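Local coordinates for putative cell invasion protein with MAC/Perforin domain (Bacteroides thetaiotaomicron VPI-5482, PDB 3KK7) that is a putative cell invasion protein of the membrane-attack complex/perforin (MACPF) family and may act on membranes, at residues S200-E203 with L204-Y208. Residues are numbered along the deposited sequence; the frame is centred on the assembly and turned at random.
Sequences SMVE and LMQSY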
loop_
_atom_site.group_PDB
_atom_site.type_symbol
_atom_site.label_atom_id
_atom_site.label_comp_id
_atom_site.label_asym_id
_atom_site.label_seq_id
_atom_site.Cartn_x
_atom_site.Cartn_y
_atom_site.Cartn_z
ATOM N N SER A 200 -4.403 1.130 -12.337
ATOM C CA SER A 200 -3.837 2.257 -11.633
ATOM C C SER A 200 -3.437 1.779 -10.263
ATOM O O SER A 200 -3.943 0.778 -9.778
ATOM C CB SER A 200 -4.854 3.392 -11.504
ATOM O OG SER A 200 -5.954 3.013 -10.690
HETATM N N MSE A 201 -2.529 2.492 -9.629
HETATM C CA MSE A 201 -2.156 2.163 -8.276
HETATM C C MSE A 201 -3.400 2.110 -7.356
HETATM O O MSE A 201 -3.496 1.247 -6.447
HETATM C CB MSE A 201 -1.119 3.177 -7.778
HETATM C CG MSE A 201 -0.625 2.948 -6.338
HETATM SE SE MSE A 201 0.207 1.200 -6.089
HETATM C CE MSE A 201 1.579 1.383 -7.486
ATOM N N VAL A 202 -4.333 3.045 -7.575
ATOM C CA VAL A 202 -5.574 3.069 -6.833
ATOM C C VAL A 202 -6.281 1.711 -6.938
ATOM O O VAL A 202 -6.670 1.132 -5.921
ATOM C CB VAL A 202 -6.523 4.218 -7.297
ATOM C CG1 VAL A 202 -7.996 3.935 -6.893
ATOM C CG2 VAL A 202 -6.039 5.585 -6.744
ATOM N N GLU A 203 -6.422 1.221 -8.173
ATOM C CA GLU A 203 -7.088 -0.060 -8.458
ATOM C C GLU A 203 -6.333 -1.258 -7.859
ATOM O O GLU A 203 -6.938 -2.173 -7.286
ATOM C CB GLU A 203 -7.281 -0.224 -9.976
ATOM C CG GLU A 203 -8.573 0.462 -10.527
ATOM C CD GLU A 203 -8.542 0.798 -12.035
ATOM O OE1 GLU A 203 -7.563 0.450 -12.740
ATOM O OE2 GLU A 203 -9.515 1.435 -12.514
ATOM N N LEU A 204 -5.006 -1.226 -7.976
ATOM C CA LEU A 204 -4.154 -2.256 -7.432
ATOM C C LEU A 204 -4.357 -2.316 -5.921
ATOM O O LEU A 204 -4.488 -3.403 -5.359
ATOM C CB LEU A 204 -2.684 -1.987 -7.816
ATOM C CG LEU A 204 -1.555 -2.997 -7.475
ATOM C CD1 LEU A 204 -0.260 -2.654 -8.236
ATOM C CD2 LEU A 204 -1.297 -3.093 -5.959
HETATM N N MSE A 205 -4.435 -1.174 -5.249
HETATM C CA MSE A 205 -4.615 -1.223 -3.782
HETATM C C MSE A 205 -6.006 -1.691 -3.396
HETATM O O MSE A 205 -6.182 -2.317 -2.358
HETATM C CB MSE A 205 -4.268 0.095 -3.092
HETATM C CG MSE A 205 -2.807 0.418 -3.210
HETATM SE SE MSE A 205 -2.311 2.260 -2.804
HETATM C CE MSE A 205 -2.498 2.206 -0.835
ATOM N N GLN A 206 -6.988 -1.409 -4.229
ATOM C CA GLN A 206 -8.353 -1.870 -3.944
ATOM C C GLN A 206 -8.432 -3.387 -3.966
ATOM O O GLN A 206 -9.091 -4.004 -3.149
ATOM C CB GLN A 206 -9.321 -1.368 -4.986
ATOM C CG GLN A 206 -9.544 0.084 -4.973
ATOM C CD GLN A 206 -10.336 0.570 -6.204
ATOM O OE1 GLN A 206 -10.712 1.751 -6.253
ATOM N NE2 GLN A 206 -10.583 -0.321 -7.199
ATOM N N SER A 207 -7.749 -3.981 -4.922
ATOM C CA SER A 207 -7.776 -5.400 -5.087
ATOM C C SER A 207 -6.834 -6.141 -4.105
ATOM O O SER A 207 -7.263 -7.108 -3.459
ATOM C CB SER A 207 -7.434 -5.719 -6.534
ATOM O OG SER A 207 -7.222 -7.096 -6.616
ATOM N N TYR A 208 -5.571 -5.694 -3.999
ATOM C CA TYR A 208 -4.574 -6.350 -3.150
ATOM C C TYR A 208 -4.599 -5.935 -1.668
ATOM O O TYR A 208 -4.304 -6.754 -0.801
ATOM C CB TYR A 208 -3.158 -6.098 -3.689
ATOM C CG TYR A 208 -2.816 -6.983 -4.844
ATOM C CD1 TYR A 208 -3.244 -6.673 -6.117
ATOM C CD2 TYR A 208 -2.122 -8.173 -4.659
ATOM C CE1 TYR A 208 -2.958 -7.500 -7.197
ATOM C CE2 TYR A 208 -1.833 -9.008 -5.737
ATOM C CZ TYR A 208 -2.260 -8.658 -6.990
ATOM O OH TYR A 208 -2.000 -9.443 -8.053
#
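Leu204 N bonds back to Ser200 O at 2.9 Å and opens the i to i+4 ladder of helix 201-208. Met205 N to Met201 O, Gln206 N to Val202 O and Ser207 N to Glu203 O follow as the next rungs, with N-H...O angles of 145° to 156°. At the N-terminal end of the helix, Ser200 and Glu203 close on each other reciprocally. Ser200 OG accepts from Glu203 N at 3.1 Å, while Ser200 N donates to Glu203 OE1 at 3.3 Å, coming from above the carboxylate plane. The Glu203 side chain gets there because CG lies beside its own backbone N (chi1 -85°) and the chain runs on extended. An alanine here has no carboxylate, and Ser200 N would probably be left without this acceptor and the cap held from one side alone. Ser200 OG is also hydrogen-bonded to Glu370 O, tying the cap to a neighbouring loop.

Side-chain contacts join residues three or four apart. In the two selenomethionines, Met201 CG lies 4.0 Å from Met205 SE, and both residues face helix 353-363 at Tyr359. Met201 SE comes within 4.4 Å of Leu204 CD1, on the side where Leu204 packs against helix 190-198. The exposed Gln206 lies extended back along the first turn, its amide against aliphatic carbons: OE1 is 3.5 Å from Val202 CG1 and NE2 4.0 Å from Glu203 CG. The reciprocal Ser200-Glu203 pair is a capping box, here starting a short helix within the MACPF region that leads into strand 211-218 of its antiparallel sheet.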